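Side-chain contacts in DUF115 domain-containing protein (Magnetospirillum magneticum AMB-1, PDB 5MU5), which probably transfers sugar to flagellin as a Maf-type glycosyltransferase, an enzyme involved in the formation of bacterial flagella: residues G45-E50 with L161-W166; R478-Y483 with E499-L504; G596-A601 with R634-Q639. One frame throughout, in Å; residues are numbered along the deposited sequence.

Contact 1 (G45-E50 with L161-W166); sequences GDLDVE and LSTVDW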
ATOM      1  N   GLY A  45      18.384  38.368  23.915  1.00 85.86           N
ATOM      2  CA  GLY A  45      17.565  39.192  23.017  1.00 82.59           C
ATOM      3  C   GLY A  45      16.817  38.390  21.953  1.00 76.88           C
ATOM      4  O   GLY A  45      16.213  38.964  21.053  1.00 73.61           O
ATOM      5  N   ASP A  46      16.863  37.061  22.054  1.00 75.30           N
ATOM      6  CA  ASP A  46      16.177  36.175  21.115  1.00 72.62           C
ATOM      7  C   ASP A  46      14.788  35.928  21.655  1.00 68.67           C
ATOM      8  O   ASP A  46      14.580  35.921  22.883  1.00 67.44           O
ATOM      9  CB  ASP A  46      16.890  34.830  21.005  1.00 74.24           C
ATOM     10  CG  ASP A  46      18.361  34.971  20.708  1.00 77.26           C
ATOM     11  OD1 ASP A  46      18.694  35.704  19.753  1.00 79.64           O
ATOM     12  OD2 ASP A  46      19.171  34.341  21.430  1.00 77.07           O
ATOM     13  N   LEU A  47      13.837  35.726  20.752  1.00 61.28           N
ATOM     14  CA  LEU A  47      12.486  35.425  21.184  1.00 58.28           C
ATOM     15  C   LEU A  47      12.478  33.993  21.708  1.00 56.87           C
ATOM     16  O   LEU A  47      13.169  33.132  21.168  1.00 54.44           O
ATOM     17  CB  LEU A  47      11.479  35.612  20.049  1.00 54.74           C
ATOM     18  CG  LEU A  47      11.163  37.069  19.692  1.00 54.49           C
ATOM     19  CD1 LEU A  47      10.336  37.107  18.418  1.00 52.80           C
ATOM     20  CD2 LEU A  47      10.432  37.778  20.830  1.00 55.67           C
ATOM     21  N   ASP A  48      11.706  33.758  22.766  1.00 55.76           N
ATOM     22  CA  ASP A  48      11.650  32.460  23.418  1.00 54.91           C
ATOM     23  C   ASP A  48      10.233  32.207  23.921  1.00 52.87           C
ATOM     24  O   ASP A  48       9.432  33.131  24.005  1.00 55.17           O
ATOM     25  CB  ASP A  48      12.661  32.419  24.578  1.00 55.62           C
ATOM     26  CG  ASP A  48      13.079  30.995  24.964  1.00 57.00           C
ATOM     27  OD1 ASP A  48      12.432  30.014  24.532  1.00 60.21           O
ATOM     28  OD2 ASP A  48      14.085  30.835  25.696  1.00 60.40           O
ATOM     29  N   VAL A  49       9.925  30.949  24.221  1.00 52.77           N
ATOM     30  CA  VAL A  49       8.620  30.554  24.759  1.00 53.85           C
ATOM     31  C   VAL A  49       8.754  30.114  26.216  1.00 58.00           C
ATOM     32  O   VAL A  49       9.428  29.131  26.522  1.00 57.16           O
ATOM     33  CB  VAL A  49       7.991  29.426  23.939  1.00 51.58           C
ATOM     34  CG1 VAL A  49       6.613  29.085  24.472  1.00 53.72           C
ATOM     35  CG2 VAL A  49       7.893  29.836  22.479  1.00 50.18           C
ATOM     36  N   GLU A  50       8.127  30.875  27.111  1.00 64.27           N
ATOM     37  CA  GLU A  50       8.177  30.605  28.535  1.00 66.58           C
ATOM     38  C   GLU A  50       6.842  30.036  28.988  1.00 65.20           C
ATOM     39  O   GLU A  50       5.797  30.379  28.454  1.00 62.53           O
ATOM     40  CB  GLU A  50       8.534  31.883  29.297  1.00 72.81           C
ATOM     41  CG  GLU A  50       8.672  31.729  30.814  1.00 77.07           C
ATOM     42  CD  GLU A  50       7.349  31.877  31.553  1.00 80.08           C
ATOM     43  OE1 GLU A  50       6.554  32.765  31.181  1.00 84.65           O
ATOM     44  OE2 GLU A  50       7.102  31.112  32.513  1.00 80.14           O
ATOM     45  N   LEU A 161       4.617  32.495  14.301  1.00 43.39           N
ATOM     46  CA  LEU A 161       4.134  33.591  13.465  1.00 45.48           C
ATOM     47  C   LEU A 161       4.951  34.859  13.693  1.00 45.39           C
ATOM     48  O   LEU A 161       5.029  35.703  12.810  1.00 45.52           O
ATOM     49  CB  LEU A 161       2.662  33.903  13.737  1.00 45.67           C
ATOM     50  CG  LEU A 161       1.649  32.810  13.434  1.00 46.67           C
ATOM     51  CD1 LEU A 161       0.254  33.399  13.535  1.00 48.87           C
ATOM     52  CD2 LEU A 161       1.855  32.164  12.079  1.00 45.75           C
ATOM     53  N   SER A 162       5.548  34.984  14.872  1.00 45.55           N
ATOM     54  CA  SER A 162       6.419  36.107  15.167  1.00 48.67           C
ATOM     55  C   SER A 162       7.841  35.942  14.644  1.00 48.82           C
ATOM     56  O   SER A 162       8.573  36.919  14.555  1.00 51.78           O
ATOM     57  CB  SER A 162       6.478  36.344  16.679  1.00 47.85           C
ATOM     58  OG  SER A 162       5.200  36.687  17.163  1.00 47.56           O
ATOM     59  N   THR A 163       8.236  34.727  14.289  1.00 49.22           N
ATOM     60  CA  THR A 163       9.655  34.440  14.023  1.00 50.31           C
ATOM     61  C   THR A 163      10.016  33.823  12.680  1.00 49.35           C
ATOM     62  O   THR A 163      11.152  33.938  12.257  1.00 53.24           O
ATOM     63  CB  THR A 163      10.242  33.512  15.116  1.00 49.73           C
ATOM     64  OG1 THR A 163       9.364  32.404  15.343  1.00 49.80           O
ATOM     65  CG2 THR A 163      10.411  34.259  16.411  1.00 52.53           C
ATOM     66  N   VAL A 164       9.078  33.163  12.020  1.00 46.67           N
ATOM     67  CA  VAL A 164       9.362  32.518  10.757  1.00 43.31           C
ATOM     68  C   VAL A 164       8.761  33.324   9.616  1.00 44.93           C
ATOM     69  O   VAL A 164       7.714  33.929   9.776  1.00 45.72           O
ATOM     70  CB  VAL A 164       8.741  31.128  10.748  1.00 42.22           C
ATOM     71  CG1 VAL A 164       8.948  30.443   9.411  1.00 42.72           C
ATOM     72  CG2 VAL A 164       9.326  30.300  11.874  1.00 44.33           C
ATOM     73  N   ASP A 165       9.420  33.316   8.464  1.00 45.13           N
ATOM     74  CA  ASP A 165       8.853  33.896   7.266  1.00 48.01           C
ATOM     75  C   ASP A 165       8.058  32.777   6.574  1.00 46.05           C
ATOM     76  O   ASP A 165       8.572  32.057   5.731  1.00 44.28           O
ATOM     77  CB  ASP A 165       9.949  34.448   6.348  1.00 50.66           C
ATOM     78  CG  ASP A 165       9.392  35.363   5.265  1.00 55.20           C
ATOM     79  OD1 ASP A 165       8.164  35.343   5.024  1.00 56.46           O
ATOM     80  OD2 ASP A 165      10.183  36.108   4.653  1.00 60.79           O
ATOM     81  N   TRP A 166       6.793  32.645   6.949  1.00 44.15           N
ATOM     82  CA  TRP A 166       5.956  31.559   6.474  1.00 40.31           C
ATOM     83  C   TRP A 166       5.440  31.618   5.037  1.00 39.62           C
ATOM     84  O   TRP A 166       5.112  30.581   4.455  1.00 39.25           O
ATOM     85  CB  TRP A 166       4.754  31.439   7.390  1.00 40.58           C
ATOM     86  CG  TRP A 166       5.007  30.695   8.624  1.00 40.22           C
ATOM     87  CD1 TRP A 166       5.071  31.194   9.891  1.00 39.65           C
ATOM     88  CD2 TRP A 166       5.201  29.291   8.729  1.00 38.73           C
ATOM     89  NE1 TRP A 166       5.282  30.180  10.780  1.00 40.94           N
ATOM     90  CE2 TRP A 166       5.379  28.996  10.095  1.00 39.75           C
ATOM     91  CE3 TRP A 166       5.246  28.247   7.797  1.00 38.99           C
ATOM     92  CZ2 TRP A 166       5.597  27.686  10.565  1.00 39.53           C
ATOM     93  CZ3 TRP A 166       5.470  26.944   8.251  1.00 38.15           C
ATOM     94  CH2 TRP A 166       5.642  26.674   9.627  1.00 38.20           C
TER
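Leu47 and Thr163 meet because both first torsions set a carbon branch anti to the carbonyl carbon, beside the backbone N: CG in Leu47 (chi1 -74°) and CG2 in Thr163. The second torsion of Leu47 (171°) then extends CD1 outward to the threonine methyl. The setting is the Maf N-terminal domain, where a small three-stranded antiparallel sheet, with strand 47-51 in its middle, packs on a Rossmann-like unit of parallel strands and helices. The loop between helices 154-160 and 166-171 supplies the second surface. The contact is one small apolar touch between sheet and loop, alongside the packing of Val49 on Phe156 and His159 of helix 154-160.

The backbones stay well apart, with 7.8 Å between Leu47 CA and Thr163 CA, and the side chains span the distance by crossing obliquely. Ser162 adds a looser touch, its CB 4.3 Å from Leu47 CD1. The leucine also leans on Val41 of strand 38-41, while its carbonyl oxygen is hydrogen-bonded to Tyr133 OH. Asn8, near the chain start, which the leucine touches, also hydrogen-bonds through ND2 to Ser162 O.

Thr163 divides its labour between its two branches. OG1 sits between the backbone N and the carbonyl carbon (chi1 48°) and is hydrogen-bonded to Leu131 O, which probably limits rotation about CA-CB and keeps CG2 aimed at the leucine. The fit is tight at a single point: Thr163 CG2 stands 4.0 Å from Leu47 CB but just 3.5 Å from Leu47 CD1, closer than methyl groups usually pack.

Contact 2 (R478-Y483 with E499-L504); sequences RIIGRY and ENTRPL
Asn500 lies against the last turn of helix 467-482, meeting Ile480 and Gly481, and its side chain can be followed outward. CB touches the isoleucine first, 3.8 Å from Ile480 CG2, and the two side chains run past one another in opposite senses. With CG anti to the carbonyl carbon (chi1 -65°), the carboxamide passes over the glycine, where CG is 3.8 Å from Gly481 CA. At the tip, ND2 comes within 3.4 Å of Gly481 CA and is hydrogen-bonded to Gly477 O, one turn earlier in the helix. The other amide atom, OD1, is hydrogen-bonded to Arg484 NH1, so both ends of the group are gripped and its rotation is probably fixed. Glycine makes this approach possible: a beta carbon at residue 481 would fall 2.8 Å from Asn500 ND2, a clash.

The isoleucine makes the remaining van der Waals contacts. Ile480 CG2 lies 3.4 Å from Asn500 O. Its longer branch makes an apolar contact, crossing Thr501 at about a right angle, CD1 to CG2, while Thr501 OG1 is hydrogen-bonded to Ile498 O.

Helix 467-482 leads to strand 488-491, which lies parallel between 408-412 and 502-503 in the large mixed sheet. Ile480 also touches Ala489 of strand 488-491 and Thr398 of helix 393-404. The chain passes the helix end at Asn500 and goes on to the short outermost strand of this side of the sheet.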
ATOM      1  N   ARG A 478     -10.091  -7.324  11.413  1.00 31.06           N
ATOM      2  CA  ARG A 478     -10.599  -6.063  10.930  1.00 32.58           C
ATOM      3  C   ARG A 478     -11.913  -6.256  10.112  1.00 33.10           C
ATOM      4  O   ARG A 478     -12.869  -5.545  10.335  1.00 33.49           O
ATOM      5  CB  ARG A 478      -9.501  -5.339  10.122  1.00 33.95           C
ATOM      6  CG  ARG A 478      -9.987  -4.085   9.405  1.00 40.19           C
ATOM      7  CD  ARG A 478      -8.868  -3.279   8.727  1.00 42.99           C
ATOM      8  NE  ARG A 478      -8.135  -4.047   7.710  1.00 45.46           N
ATOM      9  CZ  ARG A 478      -6.930  -4.609   7.874  1.00 47.39           C
ATOM     10  NH1 ARG A 478      -6.258  -4.514   9.024  1.00 46.11           N
ATOM     11  NH2 ARG A 478      -6.376  -5.274   6.861  1.00 46.56           N
ATOM     12  N   ILE A 479     -11.984  -7.188   9.168  1.00 33.49           N
ATOM     13  CA  ILE A 479     -13.240  -7.313   8.399  1.00 34.93           C
ATOM     14  C   ILE A 479     -14.370  -7.774   9.309  1.00 33.77           C
ATOM     15  O   ILE A 479     -15.480  -7.255   9.257  1.00 36.04           O
ATOM     16  CB  ILE A 479     -13.108  -8.206   7.124  1.00 36.72           C
ATOM     17  CG1 ILE A 479     -14.304  -8.002   6.191  1.00 37.21           C
ATOM     18  CG2 ILE A 479     -12.978  -9.673   7.466  1.00 34.28           C
ATOM     19  CD1 ILE A 479     -14.379  -6.616   5.597  1.00 38.72           C
ATOM     20  N   ILE A 480     -14.086  -8.702  10.203  1.00 33.45           N
ATOM     21  CA  ILE A 480     -15.122  -9.180  11.101  1.00 33.12           C
ATOM     22  C   ILE A 480     -15.635  -8.042  11.968  1.00 35.34           C
ATOM     23  O   ILE A 480     -16.850  -7.874  12.130  1.00 36.96           O
ATOM     24  CB  ILE A 480     -14.650 -10.384  11.917  1.00 32.84           C
ATOM     25  CG1 ILE A 480     -14.522 -11.600  10.980  1.00 32.61           C
ATOM     26  CG2 ILE A 480     -15.654 -10.716  12.995  1.00 33.70           C
ATOM     27  CD1 ILE A 480     -13.719 -12.752  11.543  1.00 32.76           C
ATOM     28  N   GLY A 481     -14.711  -7.242  12.499  1.00 35.04           N
ATOM     29  CA  GLY A 481     -15.067  -6.063  13.278  1.00 36.29           C
ATOM     30  C   GLY A 481     -16.016  -5.086  12.595  1.00 35.53           C
ATOM     31  O   GLY A 481     -16.891  -4.547  13.226  1.00 37.14           O
ATOM     32  N   ARG A 482     -15.869  -4.878  11.301  1.00 37.44           N
ATOM     33  CA  ARG A 482     -16.768  -3.973  10.577  1.00 40.54           C
ATOM     34  C   ARG A 482     -18.236  -4.446  10.489  1.00 41.12           C
ATOM     35  O   ARG A 482     -19.109  -3.659  10.152  1.00 44.66           O
ATOM     36  CB  ARG A 482     -16.219  -3.689   9.189  1.00 42.95           C
ATOM     37  CG  ARG A 482     -14.892  -2.942   9.236  1.00 48.33           C
ATOM     38  CD  ARG A 482     -14.289  -2.736   7.856  1.00 55.01           C
ATOM     39  NE  ARG A 482     -15.179  -1.926   7.031  1.00 63.98           N
ATOM     40  CZ  ARG A 482     -15.076  -1.770   5.711  1.00 72.92           C
ATOM     41  NH1 ARG A 482     -14.108  -2.375   5.024  1.00 73.08           N
ATOM     42  NH2 ARG A 482     -15.962  -1.003   5.073  1.00 76.89           N
ATOM     43  N   TYR A 483     -18.519  -5.707  10.819  1.00 39.16           N
ATOM     44  CA  TYR A 483     -19.887  -6.222  10.781  1.00 37.51           C
ATOM     45  C   TYR A 483     -20.447  -6.540  12.153  1.00 40.02           C
ATOM     46  O   TYR A 483     -21.501  -7.167  12.273  1.00 40.37           O
ATOM     47  CB  TYR A 483     -19.935  -7.484   9.907  1.00 37.41           C
ATOM     48  CG  TYR A 483     -19.744  -7.251   8.417  1.00 35.24           C
ATOM     49  CD1 TYR A 483     -18.477  -7.168   7.865  1.00 35.11           C
ATOM     50  CD2 TYR A 483     -20.828  -7.117   7.576  1.00 35.13           C
ATOM     51  CE1 TYR A 483     -18.291  -6.963   6.501  1.00 35.54           C
ATOM     52  CE2 TYR A 483     -20.669  -6.939   6.213  1.00 34.85           C
ATOM     53  CZ  TYR A 483     -19.403  -6.861   5.682  1.00 35.03           C
ATOM     54  OH  TYR A 483     -19.243  -6.677   4.344  1.00 33.51           O
ATOM     55  N   GLU A 499      -8.751 -11.279  16.678  1.00 32.76           N
ATOM     56  CA  GLU A 499      -9.678 -10.277  17.216  1.00 34.84           C
ATOM     57  C   GLU A 499     -11.077 -10.447  16.636  1.00 36.43           C
ATOM     58  O   GLU A 499     -11.243 -10.846  15.480  1.00 38.15           O
ATOM     59  CB  GLU A 499      -9.248  -8.847  16.836  1.00 37.24           C
ATOM     60  CG  GLU A 499      -8.002  -8.333  17.503  1.00 40.66           C
ATOM     61  CD  GLU A 499      -7.644  -6.919  17.049  1.00 46.68           C
ATOM     62  OE1 GLU A 499      -8.471  -5.992  17.213  1.00 48.73           O
ATOM     63  OE2 GLU A 499      -6.521  -6.719  16.541  1.00 50.09           O
ATOM     64  N   ASN A 500     -12.063 -10.063  17.434  1.00 36.48           N
ATOM     65  CA  ASN A 500     -13.462 -10.128  17.078  1.00 36.95           C
ATOM     66  C   ASN A 500     -14.000 -11.534  16.848  1.00 36.93           C
ATOM     67  O   ASN A 500     -14.991 -11.705  16.143  1.00 38.30           O
ATOM     68  CB  ASN A 500     -13.718  -9.224  15.889  1.00 37.07           C
ATOM     69  CG  ASN A 500     -13.474  -7.784  16.226  1.00 35.01           C
ATOM     70  OD1 ASN A 500     -14.027  -7.302  17.175  1.00 37.19           O
ATOM     71  ND2 ASN A 500     -12.669  -7.099  15.446  1.00 33.97           N
ATOM     72  N   THR A 501     -13.358 -12.526  17.459  1.00 35.91           N
ATOM     73  CA  THR A 501     -13.801 -13.918  17.384  1.00 38.96           C
ATOM     74  C   THR A 501     -13.821 -14.458  18.785  1.00 39.38           C
ATOM     75  O   THR A 501     -13.100 -13.956  19.626  1.00 39.68           O
ATOM     76  CB  THR A 501     -12.828 -14.826  16.573  1.00 38.31           C
ATOM     77  OG1 THR A 501     -11.584 -14.951  17.275  1.00 38.58           O
ATOM     78  CG2 THR A 501     -12.574 -14.278  15.215  1.00 37.70           C
ATOM     79  N   ARG A 502     -14.637 -15.470  19.053  1.00 41.66           N
ATOM     80  CA  ARG A 502     -14.625 -16.112  20.364  1.00 44.59           C
ATOM     81  C   ARG A 502     -14.070 -17.518  20.200  1.00 41.50           C
ATOM     82  O   ARG A 502     -14.476 -18.242  19.322  1.00 39.11           O
ATOM     83  CB  ARG A 502     -16.016 -16.168  20.998  1.00 50.88           C
ATOM     84  CG  ARG A 502     -16.321 -15.043  21.978  1.00 61.48           C
ATOM     85  CD  ARG A 502     -17.404 -15.434  22.989  1.00 70.56           C
ATOM     86  NE  ARG A 502     -18.680 -15.747  22.340  1.00 77.45           N
ATOM     87  CZ  ARG A 502     -19.555 -14.842  21.887  1.00 82.25           C
ATOM     88  NH1 ARG A 502     -19.305 -13.540  22.004  1.00 88.40           N
ATOM     89  NH2 ARG A 502     -20.687 -15.238  21.301  1.00 78.94           N
ATOM     90  N   PRO A 503     -13.113 -17.901  21.032  1.00 38.83           N
ATOM     91  CA  PRO A 503     -12.627 -19.271  20.978  1.00 38.18           C
ATOM     92  C   PRO A 503     -13.765 -20.238  21.230  1.00 38.94           C
ATOM     93  O   PRO A 503     -14.613 -19.964  22.050  1.00 42.56           O
ATOM     94  CB  PRO A 503     -11.648 -19.333  22.158  1.00 37.10           C
ATOM     95  CG  PRO A 503     -11.182 -17.927  22.321  1.00 37.33           C
ATOM     96  CD  PRO A 503     -12.357 -17.071  21.985  1.00 37.75           C
ATOM     97  N   LEU A 504     -13.779 -21.364  20.554  1.00 38.95           N
ATOM     98  CA  LEU A 504     -14.829 -22.348  20.739  1.00 39.33           C
ATOM     99  C   LEU A 504     -14.277 -23.683  20.319  1.00 39.28           C
ATOM    100  O   LEU A 504     -13.835 -23.835  19.199  1.00 38.09           O
ATOM    101  CB  LEU A 504     -16.041 -22.035  19.859  1.00 40.82           C
ATOM    102  CG  LEU A 504     -17.201 -23.034  19.964  1.00 41.50           C
ATOM    103  CD1 LEU A 504     -17.895 -22.918  21.312  1.00 41.63           C
ATOM    104  CD2 LEU A 504     -18.227 -22.826  18.872  1.00 43.51           C
TER

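Contact 3 (G596-A601 with R634-Q639); sequences GTLMMA and RVMTLQ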
ATOM      1  N   GLY A 596       4.238   1.974 -11.697  1.00 39.01           N
ATOM      2  CA  GLY A 596       5.141   1.213 -10.846  1.00 39.71           C
ATOM      3  C   GLY A 596       6.503   1.122 -11.493  1.00 40.58           C
ATOM      4  O   GLY A 596       7.532   1.335 -10.847  1.00 41.29           O
ATOM      5  N   THR A 597       6.502   0.831 -12.783  1.00 40.11           N
ATOM      6  CA  THR A 597       7.727   0.677 -13.508  1.00 40.81           C
ATOM      7  C   THR A 597       8.471   2.008 -13.603  1.00 43.01           C
ATOM      8  O   THR A 597       9.636   2.091 -13.178  1.00 42.13           O
ATOM      9  CB  THR A 597       7.435   0.023 -14.847  1.00 41.63           C
ATOM     10  OG1 THR A 597       6.905  -1.293 -14.586  1.00 40.83           O
ATOM     11  CG2 THR A 597       8.697  -0.080 -15.703  1.00 42.27           C
ATOM     12  N   LEU A 598       7.799   3.056 -14.081  1.00 41.68           N
ATOM     13  CA  LEU A 598       8.440   4.380 -14.190  1.00 43.24           C
ATOM     14  C   LEU A 598       8.928   4.981 -12.848  1.00 43.58           C
ATOM     15  O   LEU A 598      10.008   5.586 -12.792  1.00 39.76           O
ATOM     16  CB  LEU A 598       7.525   5.377 -14.896  1.00 45.87           C
ATOM     17  CG  LEU A 598       7.101   5.012 -16.323  1.00 48.65           C
ATOM     18  CD1 LEU A 598       6.246   6.122 -16.897  1.00 51.03           C
ATOM     19  CD2 LEU A 598       8.288   4.736 -17.228  1.00 49.91           C
ATOM     20  N   MET A 599       8.153   4.809 -11.778  1.00 42.59           N
ATOM     21  CA  MET A 599       8.541   5.338 -10.468  1.00 46.38           C
ATOM     22  C   MET A 599       9.722   4.592  -9.869  1.00 45.72           C
ATOM     23  O   MET A 599      10.533   5.179  -9.164  1.00 46.64           O
ATOM     24  CB  MET A 599       7.375   5.333  -9.471  1.00 50.98           C
ATOM     25  CG  MET A 599       6.331   6.428  -9.687  1.00 57.26           C
ATOM     26  SD  MET A 599       6.946   8.123  -9.494  1.00 66.66           S
ATOM     27  CE  MET A 599       7.469   8.511 -11.156  1.00 68.42           C
ATOM     28  N   MET A 600       9.824   3.309 -10.141  1.00 42.55           N
ATOM     29  CA  MET A 600      10.964   2.571  -9.687  1.00 45.82           C
ATOM     30  C   MET A 600      12.208   2.963 -10.460  1.00 42.56           C
ATOM     31  O   MET A 600      13.300   3.020  -9.869  1.00 38.50           O
ATOM     32  CB  MET A 600      10.712   1.088  -9.821  1.00 53.13           C
ATOM     33  CG  MET A 600       9.666   0.664  -8.829  1.00 64.60           C
ATOM     34  SD  MET A 600      10.167   1.127  -7.161  1.00 77.42           S
ATOM     35  CE  MET A 600      11.440  -0.137  -6.934  1.00 77.09           C
ATOM     36  N   ALA A 601      12.054   3.217 -11.764  1.00 37.95           N
ATOM     37  CA  ALA A 601      13.168   3.716 -12.546  1.00 37.47           C
ATOM     38  C   ALA A 601      13.637   5.055 -11.972  1.00 37.57           C
ATOM     39  O   ALA A 601      14.821   5.268 -11.802  1.00 40.43           O
ATOM     40  CB  ALA A 601      12.789   3.845 -14.001  1.00 36.82           C
ATOM     41  N   ARG A 634      10.549   3.536 -24.768  1.00 46.18           N
ATOM     42  CA  ARG A 634      10.388   2.928 -26.099  1.00 48.69           C
ATOM     43  C   ARG A 634      10.069   1.423 -26.017  1.00 46.76           C
ATOM     44  O   ARG A 634       9.136   0.939 -26.667  1.00 46.95           O
ATOM     45  CB  ARG A 634      11.653   3.162 -26.944  1.00 54.99           C
ATOM     46  CG  ARG A 634      11.651   2.457 -28.285  1.00 61.34           C
ATOM     47  CD  ARG A 634      12.764   2.930 -29.211  1.00 68.90           C
ATOM     48  NE  ARG A 634      12.520   2.396 -30.555  1.00 78.68           N
ATOM     49  CZ  ARG A 634      12.822   1.160 -30.959  1.00 83.19           C
ATOM     50  NH1 ARG A 634      13.422   0.297 -30.141  1.00 85.49           N
ATOM     51  NH2 ARG A 634      12.517   0.782 -32.200  1.00 89.26           N
ATOM     52  N   VAL A 635      10.856   0.683 -25.244  1.00 42.93           N
ATOM     53  CA  VAL A 635      10.586  -0.733 -25.031  1.00 45.08           C
ATOM     54  C   VAL A 635       9.183  -0.953 -24.410  1.00 44.32           C
ATOM     55  O   VAL A 635       8.446  -1.837 -24.836  1.00 46.97           O
ATOM     56  CB  VAL A 635      11.671  -1.382 -24.139  1.00 45.94           C
ATOM     57  CG1 VAL A 635      11.232  -2.754 -23.633  1.00 46.22           C
ATOM     58  CG2 VAL A 635      12.988  -1.485 -24.899  1.00 44.86           C
ATOM     59  N   MET A 636       8.819  -0.148 -23.420  1.00 42.04           N
ATOM     60  CA  MET A 636       7.510  -0.264 -22.791  1.00 41.61           C
ATOM     61  C   MET A 636       6.386   0.009 -23.800  1.00 44.32           C
ATOM     62  O   MET A 636       5.359  -0.668 -23.811  1.00 46.15           O
ATOM     63  CB  MET A 636       7.374   0.718 -21.628  1.00 39.27           C
ATOM     64  CG  MET A 636       8.270   0.408 -20.448  1.00 39.36           C
ATOM     65  SD  MET A 636       8.130   1.617 -19.116  1.00 40.67           S
ATOM     66  CE  MET A 636       6.590   1.091 -18.362  1.00 40.80           C
ATOM     67  N   THR A 637       6.592   1.021 -24.628  1.00 43.09           N
ATOM     68  CA  THR A 637       5.651   1.397 -25.656  1.00 43.00           C
ATOM     69  C   THR A 637       5.392   0.220 -26.589  1.00 43.67           C
ATOM     70  O   THR A 637       4.243  -0.127 -26.855  1.00 44.04           O
ATOM     71  CB  THR A 637       6.205   2.601 -26.446  1.00 43.84           C
ATOM     72  OG1 THR A 637       6.181   3.762 -25.602  1.00 42.09           O
ATOM     73  CG2 THR A 637       5.406   2.861 -27.720  1.00 43.98           C
ATOM     74  N   LEU A 638       6.466  -0.390 -27.075  1.00 44.68           N
ATOM     75  CA  LEU A 638       6.345  -1.525 -27.987  1.00 46.89           C
ATOM     76  C   LEU A 638       5.723  -2.730 -27.327  1.00 44.78           C
ATOM     77  O   LEU A 638       4.985  -3.457 -27.974  1.00 47.86           O
ATOM     78  CB  LEU A 638       7.707  -1.913 -28.553  1.00 47.69           C
ATOM     79  CG  LEU A 638       8.288  -0.869 -29.497  1.00 49.23           C
ATOM     80  CD1 LEU A 638       9.763  -1.170 -29.706  1.00 50.00           C
ATOM     81  CD2 LEU A 638       7.528  -0.828 -30.821  1.00 50.35           C
ATOM     82  N   GLN A 639       6.024  -2.947 -26.050  1.00 43.17           N
ATOM     83  CA  GLN A 639       5.466  -4.104 -25.325  1.00 42.66           C
ATOM     84  C   GLN A 639       3.965  -3.974 -25.139  1.00 42.22           C
ATOM     85  O   GLN A 639       3.209  -4.935 -25.309  1.00 39.14           O
ATOM     86  CB  GLN A 639       6.155  -4.283 -23.972  1.00 41.67           C
ATOM     87  CG  GLN A 639       7.517  -4.926 -24.113  1.00 42.01           C
ATOM     88  CD  GLN A 639       8.118  -5.360 -22.799  1.00 41.56           C
ATOM     89  OE1 GLN A 639       7.563  -5.116 -21.736  1.00 40.61           O
ATOM     90  NE2 GLN A 639       9.281  -6.008 -22.868  1.00 44.04           N
TER
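Thr597, Leu598 and Met636 join two helices without any flat group at their interface; the planar groups lie on other sides of helix 618-646. One face of the Arg634 guanidinium carries Leu638 CD1, 3.9 Å above the plane and displaced toward the rim, a methyl resting over the guanidinium of the residue one turn earlier. The Gln639 amide is hydrogen-bonded through OE1 to His243 NE2. What remains for the interface is a worked example of packing in a helical bundle, here that of the Maf family: one long, pliable side chain bridges helices whose backbones are 9.3 Å apart from Thr597 CA to Met636 CA.

Met636 runs out straight as far as its sulfur (chi2 178°), then bends at chi3 (78°), turning CE onto the threonine. The methionine side chain passes aslant of Leu598, with SD 3.6 Å from its CD2. Leu554 of helix 546-564 touches both Leu598 and Met636, bringing a third helix of the bundle to the site. An alanine in place of Met636 would be likely to leave Leu598 CD2 and the threonine methyl without their shared partner and open a gap between the helices.

The buried OG1 of Thr597 is hydrogen-bonded to Asp91 OD1 and Leu242 N, which probably fixes the rotation of the side chain. Its other branch meets the methionine tip to tip, with Thr597 CG2 3.6 Å and Thr597 CB 3.8 Å from Met636 CE.

How the contacts relate
The principle shared here is that each interface rests on a few side-chain contacts, without hydrogen bonds between its two segments, in three different parts of the fold. Contact 1 joins the small sheet to a loop of the N-terminal domain, contact 2 sets a helix end against the chain next to the outermost strand of the large sheet, and contact 3 packs the helical bundle. None touches another: contacts 1 and 2 are about 51 Å apart between centres and 33 Å between nearest atoms, 1 and 3 about 49 and 26 Å, 2 and 3 about 42 and 22 Å. Contact 3 also involves the N-terminal part directly, since Ile93 of helix 92-107 packs against Thr597.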